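Local coordinates for C381 turret protein (Sulfolobus turreted icosahedral virus, PDB 4IND) that builds the pentameric turrets that project from the capsid of an archaeal icosahedral virus, each chain folding into three jelly rolls in series, at residues V266-F271 and Y373-G378; D73-G78 and D120-E125; T312-Q317 and I352-N357. All blocks are in the same frame, centred on the assembly; numbering follows the deposited sequence.

Contact 1. Residues V266-F271 and Y373-G378. With 2HP (dihydrogenphosphate ion), chain B.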
loop_
_atom_site.group_PDB
_atom_site.type_symbol
_atom_site.label_atom_id
_atom_site.label_comp_id
_atom_site.label_asym_id
_atom_site.label_seq_id
_atom_site.Cartn_x
_atom_site.Cartn_y
_atom_site.Cartn_z
ATOM N N VAL A 266 -12.950 11.306 -11.379
ATOM C CA VAL A 266 -13.855 11.366 -12.516
ATOM C C VAL A 266 -14.425 12.773 -12.583
ATOM O O VAL A 266 -15.263 13.155 -11.762
ATOM C CB VAL A 266 -14.976 10.339 -12.382
ATOM C CG1 VAL A 266 -15.944 10.447 -13.566
ATOM C CG2 VAL A 266 -14.388 8.933 -12.299
ATOM N N GLU A 267 -13.949 13.555 -13.550
ATOM C CA GLU A 267 -14.368 14.944 -13.656
ATOM C C GLU A 267 -15.822 15.057 -14.077
ATOM O O GLU A 267 -16.562 15.912 -13.594
ATOM C CB GLU A 267 -13.458 15.687 -14.628
ATOM C CG GLU A 267 -12.014 15.655 -14.170
ATOM C CD GLU A 267 -11.081 16.437 -15.079
ATOM O OE1 GLU A 267 -10.020 16.885 -14.595
ATOM O OE2 GLU A 267 -11.398 16.595 -16.277
ATOM N N ASN A 268 -16.230 14.178 -14.982
ATOM C CA ASN A 268 -17.626 14.114 -15.390
ATOM C C ASN A 268 -17.900 12.893 -16.250
ATOM O O ASN A 268 -16.988 12.257 -16.780
ATOM C CB ASN A 268 -18.054 15.394 -16.116
ATOM C CG ASN A 268 -17.118 15.760 -17.244
ATOM O OD1 ASN A 268 -17.077 15.097 -18.268
ATOM N ND2 ASN A 268 -16.361 16.821 -17.065
ATOM N N THR A 269 -19.173 12.553 -16.375
ATOM C CA THR A 269 -19.560 11.400 -17.168
ATOM C C THR A 269 -20.682 11.916 -18.038
ATOM O O THR A 269 -21.535 12.647 -17.556
ATOM C CB THR A 269 -20.041 10.251 -16.278
ATOM O OG1 THR A 269 -19.028 9.934 -15.304
ATOM C CG2 THR A 269 -20.365 9.007 -17.116
ATOM N N ASN A 270 -20.654 11.582 -19.324
ATOM C CA ASN A 270 -21.528 12.230 -20.286
ATOM C C ASN A 270 -22.084 11.256 -21.298
ATOM O O ASN A 270 -21.378 10.358 -21.767
ATOM C CB ASN A 270 -20.776 13.336 -21.027
ATOM C CG ASN A 270 -20.395 14.490 -20.115
ATOM O OD1 ASN A 270 -21.239 15.286 -19.719
ATOM N ND2 ASN A 270 -19.121 14.581 -19.780
ATOM N N PHE A 271 -23.362 11.442 -21.601
ATOM C CA PHE A 271 -24.016 10.815 -22.722
ATOM C C PHE A 271 -24.021 11.884 -23.807
ATOM O O PHE A 271 -24.564 12.974 -23.612
ATOM C CB PHE A 271 -25.448 10.459 -22.322
ATOM C CG PHE A 271 -26.270 9.850 -23.420
ATOM C CD1 PHE A 271 -26.574 8.491 -23.395
ATOM C CD2 PHE A 271 -26.775 10.627 -24.456
ATOM C CE1 PHE A 271 -27.362 7.908 -24.395
ATOM C CE2 PHE A 271 -27.569 10.057 -25.470
ATOM C CZ PHE A 271 -27.863 8.695 -25.434
ATOM N N TYR A 373 -19.235 8.292 -21.983
ATOM C CA TYR A 373 -17.808 8.277 -21.647
ATOM C C TYR A 373 -17.581 9.027 -20.355
ATOM O O TYR A 373 -18.411 9.865 -19.954
ATOM C CB TYR A 373 -16.991 8.926 -22.763
ATOM C CG TYR A 373 -17.160 10.425 -22.839
ATOM C CD1 TYR A 373 -16.310 11.275 -22.147
ATOM C CD2 TYR A 373 -18.171 10.996 -23.601
ATOM C CE1 TYR A 373 -16.460 12.650 -22.218
ATOM C CE2 TYR A 373 -18.328 12.372 -23.676
ATOM C CZ TYR A 373 -17.476 13.185 -22.972
ATOM O OH TYR A 373 -17.621 14.545 -23.030
ATOM N N GLU A 374 -16.465 8.735 -19.704
ATOM C CA GLU A 374 -16.043 9.486 -18.545
ATOM C C GLU A 374 -14.848 10.328 -18.951
ATOM O O GLU A 374 -14.021 9.898 -19.760
ATOM C CB GLU A 374 -15.609 8.541 -17.413
ATOM C CG GLU A 374 -16.661 7.550 -16.938
ATOM C CD GLU A 374 -16.119 6.591 -15.868
ATOM O OE1 GLU A 374 -16.923 6.014 -15.107
ATOM O OE2 GLU A 374 -14.884 6.408 -15.791
ATOM N N GLN A 375 -14.758 11.533 -18.404
ATOM C CA GLN A 375 -13.519 12.314 -18.499
ATOM C C GLN A 375 -12.820 12.212 -17.156
ATOM O O GLN A 375 -13.413 12.501 -16.109
ATOM C CB GLN A 375 -13.830 13.773 -18.837
ATOM C CG GLN A 375 -12.586 14.661 -18.873
ATOM C CD GLN A 375 -12.856 15.996 -19.531
ATOM O OE1 GLN A 375 -14.003 16.347 -19.799
ATOM N NE2 GLN A 375 -11.799 16.742 -19.812
ATOM N N ILE A 376 -11.560 11.791 -17.183
ATOM C CA ILE A 376 -10.839 11.455 -15.976
ATOM C C ILE A 376 -9.612 12.337 -15.855
ATOM O O ILE A 376 -8.919 12.579 -16.844
ATOM C CB ILE A 376 -10.450 9.982 -16.004
ATOM C CG1 ILE A 376 -11.745 9.139 -16.055
ATOM C CG2 ILE A 376 -9.580 9.628 -14.803
ATOM C CD1 ILE A 376 -11.542 7.690 -16.397
ATOM N N ALA A 377 -9.347 12.835 -14.647
ATOM C CA ALA A 377 -8.174 13.695 -14.439
ATOM C C ALA A 377 -6.905 12.946 -14.772
ATOM O O ALA A 377 -6.749 11.769 -14.409
ATOM C CB ALA A 377 -8.122 14.227 -13.001
ATOM N N GLY A 378 -5.982 13.640 -15.444
ATOM C CA GLY A 378 -4.636 13.123 -15.671
ATOM C C GLY A 378 -4.298 13.105 -17.153
ATOM O O GLY A 378 -4.911 12.361 -17.929
HETATM P P 2HP B . -7.398 5.684 -15.515
HETATM O O1 2HP B . -8.699 6.184 -16.066
HETATM O O2 2HP B . -6.699 6.949 -15.106
HETATM O O3 2HP B . -6.621 4.909 -16.633
HETATM O O4 2HP B . -7.611 4.814 -14.241
HETATM O O HOH W 1 -18.660 7.726 -13.903
#

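Contact 2. Residues D73-G78 and D120-E125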
loop_
_atom_site.group_PDB
_atom_site.type_symbol
_atom_site.label_atom_id
_atom_site.label_comp_id
_atom_site.label_asym_id
_atom_site.label_seq_id
_atom_site.Cartn_x
_atom_site.Cartn_y
_atom_site.Cartn_z
ATOM N N ASP A 73 27.217 15.740 -3.034
ATOM C CA ASP A 73 27.378 14.505 -2.269
ATOM C C ASP A 73 26.317 13.479 -2.626
ATOM O O ASP A 73 25.244 13.836 -3.094
ATOM C CB ASP A 73 27.261 14.820 -0.773
ATOM C CG ASP A 73 28.329 15.767 -0.294
ATOM O OD1 ASP A 73 28.298 16.966 -0.690
ATOM O OD2 ASP A 73 29.181 15.313 0.497
ATOM N N GLU A 74 26.627 12.207 -2.394
ATOM C CA GLU A 74 25.713 11.120 -2.730
ATOM C C GLU A 74 24.550 10.988 -1.740
ATOM O O GLU A 74 24.435 9.968 -1.059
ATOM C CB GLU A 74 26.453 9.779 -2.768
ATOM C CG GLU A 74 27.680 9.757 -3.635
ATOM C CD GLU A 74 27.393 10.143 -5.068
ATOM O OE1 GLU A 74 28.359 10.488 -5.779
ATOM O OE2 GLU A 74 26.208 10.103 -5.483
ATOM N N LEU A 75 23.713 12.011 -1.649
ATOM C CA LEU A 75 22.465 11.926 -0.890
ATOM C C LEU A 75 21.665 10.738 -1.387
ATOM O O LEU A 75 21.833 10.283 -2.530
ATOM C CB LEU A 75 21.608 13.174 -1.089
ATOM C CG LEU A 75 22.282 14.502 -0.795
ATOM C CD1 LEU A 75 21.246 15.596 -0.927
ATOM C CD2 LEU A 75 22.847 14.462 0.587
ATOM N N GLN A 76 20.788 10.229 -0.533
ATOM C CA GLN A 76 19.839 9.209 -0.969
ATOM C C GLN A 76 19.098 9.762 -2.177
ATOM O O GLN A 76 18.681 10.925 -2.183
ATOM C CB GLN A 76 18.862 8.900 0.160
ATOM C CG GLN A 76 17.882 7.781 -0.197
ATOM C CD GLN A 76 17.025 7.373 0.981
ATOM O OE1 GLN A 76 15.999 7.993 1.259
ATOM N NE2 GLN A 76 17.445 6.326 1.686
ATOM N N GLU A 77 18.931 8.943 -3.211
ATOM C CA GLU A 77 18.246 9.408 -4.406
ATOM C C GLU A 77 16.775 9.754 -4.125
ATOM O O GLU A 77 16.143 9.184 -3.238
ATOM C CB GLU A 77 18.395 8.397 -5.552
ATOM C CG GLU A 77 19.818 8.386 -6.128
ATOM C CD GLU A 77 19.939 7.677 -7.479
ATOM O OE1 GLU A 77 19.155 6.732 -7.722
ATOM O OE2 GLU A 77 20.829 8.059 -8.295
ATOM N N GLY A 78 16.236 10.692 -4.882
ATOM C CA GLY A 78 14.819 11.018 -4.745
ATOM C C GLY A 78 14.606 12.487 -5.004
ATOM O O GLY A 78 15.522 13.176 -5.436
ATOM N N ASP A 120 13.040 25.362 -2.204
ATOM C CA ASP A 120 13.707 24.944 -3.425
ATOM C C ASP A 120 13.414 23.483 -3.695
ATOM O O ASP A 120 12.919 22.749 -2.820
ATOM C CB ASP A 120 15.218 25.178 -3.310
ATOM C CG ASP A 120 15.850 25.551 -4.634
ATOM O OD1 ASP A 120 15.282 25.181 -5.685
ATOM O OD2 ASP A 120 16.910 26.238 -4.644
ATOM N N ILE A 121 13.702 23.056 -4.914
ATOM C CA ILE A 121 13.391 21.689 -5.302
ATOM C C ILE A 121 14.649 21.093 -5.915
ATOM O O ILE A 121 15.339 21.754 -6.703
ATOM C CB ILE A 121 12.239 21.651 -6.289
ATOM C CG1 ILE A 121 10.975 22.215 -5.626
ATOM C CG2 ILE A 121 12.017 20.217 -6.786
ATOM C CD1 ILE A 121 9.826 22.466 -6.586
ATOM N N PHE A 122 14.962 19.854 -5.549
ATOM C CA PHE A 122 16.219 19.244 -5.994
ATOM C C PHE A 122 16.005 17.777 -6.255
ATOM O O PHE A 122 15.653 17.028 -5.346
ATOM C CB PHE A 122 17.307 19.459 -4.937
ATOM C CG PHE A 122 18.626 18.755 -5.239
ATOM C CD1 PHE A 122 19.258 18.907 -6.466
ATOM C CD2 PHE A 122 19.242 17.998 -4.272
ATOM C CE1 PHE A 122 20.481 18.275 -6.736
ATOM C CE2 PHE A 122 20.464 17.356 -4.518
ATOM C CZ PHE A 122 21.085 17.506 -5.753
ATOM N N THR A 123 16.214 17.357 -7.502
ATOM C CA THR A 123 16.115 15.939 -7.826
ATOM C C THR A 123 17.485 15.310 -7.716
ATOM O O THR A 123 18.361 15.605 -8.514
ATOM C CB THR A 123 15.589 15.722 -9.255
ATOM O OG1 THR A 123 14.296 16.329 -9.364
ATOM C CG2 THR A 123 15.464 14.222 -9.562
ATOM N N LYS A 124 17.673 14.436 -6.732
ATOM C CA LYS A 124 18.924 13.687 -6.655
ATOM C C LYS A 124 18.836 12.431 -7.521
ATOM O O LYS A 124 18.395 11.364 -7.082
ATOM C CB LYS A 124 19.299 13.352 -5.202
ATOM C CG LYS A 124 20.663 12.666 -5.078
ATOM C CD LYS A 124 21.759 13.678 -5.457
ATOM C CE LYS A 124 23.096 12.996 -5.721
ATOM N NZ LYS A 124 24.119 14.004 -6.174
ATOM N N GLU A 125 19.281 12.569 -8.768
ATOM C CA GLU A 125 19.456 11.460 -9.692
ATOM C C GLU A 125 20.581 11.837 -10.653
ATOM O O GLU A 125 20.829 13.018 -10.883
ATOM C CB GLU A 125 18.174 11.205 -10.505
ATOM C CG GLU A 125 17.103 10.369 -9.791
ATOM C CD GLU A 125 15.954 9.933 -10.718
ATOM O OE1 GLU A 125 15.768 10.551 -11.793
ATOM O OE2 GLU A 125 15.231 8.962 -10.377
HETATM O O HOH W 2 23.990 15.984 -4.157
HETATM O O HOH W 3 26.522 12.887 -7.101
#

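Contact 3. Residues T312-Q317 and I352-N357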
loop_
_atom_site.group_PDB
_atom_site.type_symbol
_atom_site.label_atom_id
_atom_site.label_comp_id
_atom_site.label_asym_id
_atom_site.label_seq_id
_atom_site.Cartn_x
_atom_site.Cartn_y
_atom_site.Cartn_z
ATOM N N THR A 312 -21.413 1.778 -45.837
ATOM C CA THR A 312 -20.380 0.780 -46.105
ATOM C C THR A 312 -19.286 0.763 -45.046
ATOM O O THR A 312 -18.558 -0.220 -44.907
ATOM C CB THR A 312 -19.715 1.042 -47.458
ATOM O OG1 THR A 312 -19.128 2.351 -47.455
ATOM C CG2 THR A 312 -20.738 0.950 -48.580
ATOM N N GLN A 313 -19.160 1.863 -44.316
ATOM C CA GLN A 313 -18.169 1.941 -43.258
ATOM C C GLN A 313 -18.686 2.761 -42.098
ATOM O O GLN A 313 -19.266 3.824 -42.284
ATOM C CB GLN A 313 -16.857 2.544 -43.768
ATOM C CG GLN A 313 -15.799 2.711 -42.669
ATOM C CD GLN A 313 -14.529 3.391 -43.159
ATOM O OE1 GLN A 313 -14.550 4.153 -44.130
ATOM N NE2 GLN A 313 -13.412 3.116 -42.486
ATOM N N CYS A 314 -18.468 2.255 -40.895
ATOM C CA CYS A 314 -18.855 2.980 -39.705
ATOM C C CYS A 314 -18.028 2.431 -38.559
ATOM O O CYS A 314 -18.421 1.455 -37.917
ATOM C CB CYS A 314 -20.359 2.819 -39.448
ATOM S SG CYS A 314 -20.983 3.874 -38.116
ATOM N N GLN A 315 -16.859 3.037 -38.345
ATOM C CA GLN A 315 -15.931 2.598 -37.311
ATOM C C GLN A 315 -15.663 3.705 -36.305
ATOM O O GLN A 315 -15.325 4.834 -36.680
ATOM C CB GLN A 315 -14.612 2.151 -37.939
ATOM C CG GLN A 315 -14.754 0.958 -38.860
ATOM C CD GLN A 315 -13.482 0.648 -39.607
ATOM O OE1 GLN A 315 -12.712 1.544 -39.942
ATOM N NE2 GLN A 315 -13.253 -0.630 -39.873
ATOM N N LEU A 316 -15.816 3.374 -35.026
ATOM C CA LEU A 316 -15.383 4.256 -33.956
ATOM C C LEU A 316 -13.901 3.980 -33.709
ATOM O O LEU A 316 -13.489 2.813 -33.585
ATOM C CB LEU A 316 -16.193 3.981 -32.690
ATOM C CG LEU A 316 -16.032 4.991 -31.561
ATOM C CD1 LEU A 316 -16.476 6.367 -32.032
ATOM C CD2 LEU A 316 -16.806 4.547 -30.335
ATOM N N GLN A 317 -13.099 5.045 -33.655
ATOM C CA GLN A 317 -11.664 4.907 -33.443
ATOM C C GLN A 317 -11.195 5.792 -32.302
ATOM O O GLN A 317 -11.781 6.848 -32.039
ATOM C CB GLN A 317 -10.902 5.267 -34.721
ATOM C CG GLN A 317 -11.432 4.595 -35.960
ATOM C CD GLN A 317 -10.537 4.810 -37.151
ATOM O OE1 GLN A 317 -10.031 5.909 -37.380
ATOM N NE2 GLN A 317 -10.322 3.754 -37.914
ATOM N N ILE A 352 -11.168 10.614 -29.737
ATOM C CA ILE A 352 -12.137 9.707 -30.354
ATOM C C ILE A 352 -12.619 10.295 -31.673
ATOM O O ILE A 352 -12.939 11.478 -31.735
ATOM C CB ILE A 352 -13.390 9.560 -29.494
ATOM C CG1 ILE A 352 -13.020 9.224 -28.062
ATOM C CG2 ILE A 352 -14.324 8.501 -30.073
ATOM C CD1 ILE A 352 -12.316 7.918 -27.932
ATOM N N GLN A 353 -12.693 9.473 -32.717
ATOM C CA GLN A 353 -13.279 9.912 -33.982
ATOM C C GLN A 353 -14.141 8.803 -34.593
ATOM O O GLN A 353 -13.980 7.619 -34.285
ATOM C CB GLN A 353 -12.193 10.357 -34.971
ATOM C CG GLN A 353 -11.283 9.223 -35.434
ATOM C CD GLN A 353 -10.139 9.702 -36.311
ATOM O OE1 GLN A 353 -9.756 10.878 -36.274
ATOM N NE2 GLN A 353 -9.591 8.788 -37.118
ATOM N N LEU A 354 -15.086 9.204 -35.434
ATOM C CA LEU A 354 -15.906 8.262 -36.187
ATOM C C LEU A 354 -15.535 8.356 -37.656
ATOM O O LEU A 354 -15.531 9.448 -38.246
ATOM C CB LEU A 354 -17.386 8.581 -36.027
ATOM C CG LEU A 354 -18.346 7.590 -36.686
ATOM C CD1 LEU A 354 -18.343 6.267 -35.938
ATOM C CD2 LEU A 354 -19.747 8.167 -36.727
ATOM N N VAL A 355 -15.199 7.219 -38.244
ATOM C CA VAL A 355 -14.879 7.179 -39.657
ATOM C C VAL A 355 -16.010 6.429 -40.336
ATOM O O VAL A 355 -16.321 5.304 -39.969
ATOM C CB VAL A 355 -13.532 6.487 -39.920
ATOM C CG1 VAL A 355 -13.227 6.469 -41.413
ATOM C CG2 VAL A 355 -12.412 7.195 -39.162
ATOM N N ALA A 356 -16.640 7.058 -41.316
ATOM C CA ALA A 356 -17.818 6.478 -41.931
ATOM C C ALA A 356 -17.830 6.761 -43.419
ATOM O O ALA A 356 -17.203 7.714 -43.889
ATOM C CB ALA A 356 -19.084 7.017 -41.272
ATOM N N ASN A 357 -18.546 5.922 -44.157
ATOM C CA ASN A 357 -18.678 6.099 -45.589
ATOM C C ASN A 357 -19.982 5.466 -46.052
ATOM O O ASN A 357 -20.490 4.530 -45.422
ATOM C CB ASN A 357 -17.482 5.485 -46.320
ATOM C CG ASN A 357 -17.358 5.979 -47.749
ATOM O OD1 ASN A 357 -18.200 6.742 -48.240
ATOM N ND2 ASN A 357 -16.300 5.552 -48.427
#

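Contact 1. Residues V266-F271 and Y373-G378
A classic beta bulge interrupts the pairing of the first and last strands of the third jelly roll: Val-266 stands opposite Ile-376, then the register shifts by one, Glu-267 and Asn-268 both facing Gln-375. Glu-267 N donates to Gln-375 O at 2.8 Å, while Asn-268 N reaches the same oxygen weakly at 3.5 Å. Beyond the bulge the antiparallel ladder is regular: Gln-375 N returns to Asn-268 O (2.9 Å), and Asn-270 and Tyr-373 exchange two backbone hydrogen bonds. The helix-like backbone of Glu-267 swings its side chain over the neighbouring strand; OE2 lies 3.4 Å from Gln-375 CG and OE1 packs on Ala-377 CB, the carboxylate turned 52° from the Gln-375 amide. That amide hydrogen-bonds Ser-295. Tyr-373 shares a face with Asn-270 and Gln-375; with chi1 at 72° its CG sits between the backbone N and C, and the ring tilts across Asn-270, whose CB is 3.7 Å from CE2. On the opposite face Thr-269 and Glu-374 run side by side, and one water joins Thr-269 OG1 to Glu-374 OE1, which also has a long, weak ion pair with Arg-347 of a neighbouring subunit; the buried OE2 has no hydrogen-bonding partner in the model. Ile-376, on this same face, brings CD1 to 3.2 Å from phosphate O1; Lys-231 and His-296 hydrogen-bond the ion. Such neighbouring, antiparallel terminal strands are a hallmark of the jelly roll.

Contact 2. Residues D73-G78 and D120-E125
Backbone hydrogen bonds tie Gly-78 to Lys-124 as an antiparallel hydrogen-bonded pair, Lys-124 N giving to Gly-78 O at 2.8 Å and Gly-78 N to Lys-124 O at 3.2 Å. The second bond is less direct, its donor tilted 22° from the carbonyl plane. Just before it, Glu-77 lays CB and CG against Lys-124 O, with CB at 3.3 Å.

The polar contacts gather at the end of the Lys-124 side chain. A bend at chi2 (68°) turns the lysine side chain along the loop, CG passing 3.7 Å from Leu-75 O, and brings NZ to the inverse gamma turn centred on Glu-74. There NZ makes a weak bond to Asp-73 O at 3.3 Å, reinforced by a water that donates to Asp-73 O and accepts from NZ. A second water, also accepting from NZ, is weakly linked to Glu-74 OE2, 4.5 Å from NZ; Asn-128 O is a further acceptor. This loop leads into strand 78-88 of the first jelly roll, which pairs with strand 114-124, so the lysine lies where strand 78-88 starts and strand 114-124 ends.

Among apolar side chains, Leu-75 CD1 meets the edge of the Phe-122 ring at CE2, 4.1 Å away. Buried carboxylates pair with a neighbouring subunit: Asp-73 forms a salt bridge to its Lys-21 and Glu-125 to its Arg-154 and also to Arg-172 of its own chain.

Contact 3. Residues T312-Q317 and I352-N357
The amides of Gln-317 and Gln-353 lie nearly coplanar, 12° apart, and join at their edges: Gln-353 NE2 donates to Gln-317 OE1 at 2.9 Å, within the carbonyl plane and with an N-H...O angle of 161°. Val-355 lays a methyl over a face of each flanking amide, CG2 above Gln-317 OE1 at 3.2 Å and CG1 above Gln-313 NE2 at 3.5 Å. The Gln-313 amide donates in its own plane to Gln-315 OE1 but arrives above that acceptor's plane, and its OE1 is held by Gln-282. The reverse face of the sheet is apolar. Leu-316, its CG anti to the backbone N (chi1 -169°), sends CD1 to Ile-352 CG2 at 3.6 Å, and Cys-314 SG meets Leu-354 CD1 at 4.2 Å. Between the faces runs the antiparallel ladder, in which Gln-315 N gives a nearly straight hydrogen bond to Val-355 O (2.8 Å). At Asn-357 a classic beta bulge interrupts it, Thr-312 N and Gln-313 N both reaching Asn-357 O from one face of its plane. The chemistry implies a two-faced jelly-roll sheet: the apolar side packs on strands 295-305 and 365-377 of the opposing sheet, while glutamine amides fix one another on the more open side.

How the contacts relate
Contacts 1 and 3 belong to the two sheets of one jelly roll, the C-terminal one. Residues 312-317 and 352-357 fall between the two strands joined in contact 1, and strand 351-358 leads on to strand 365-377; the centres are 22 Å apart and the nearest atoms about 7 Å. Contact 2 lies in the first domain, on the other side of the chain's centre, its own centre 36 Å from contact 1 and 50 Å from contact 3. Different phosphates touch contacts 1 and 2, through Ile-376 and Gly-78. In contact 3 the side chain of Ile-352 is about 13 Å from a bound phosphate. Contacts 1 and 2 also meet neighbouring subunits; no other chain touches contact 3.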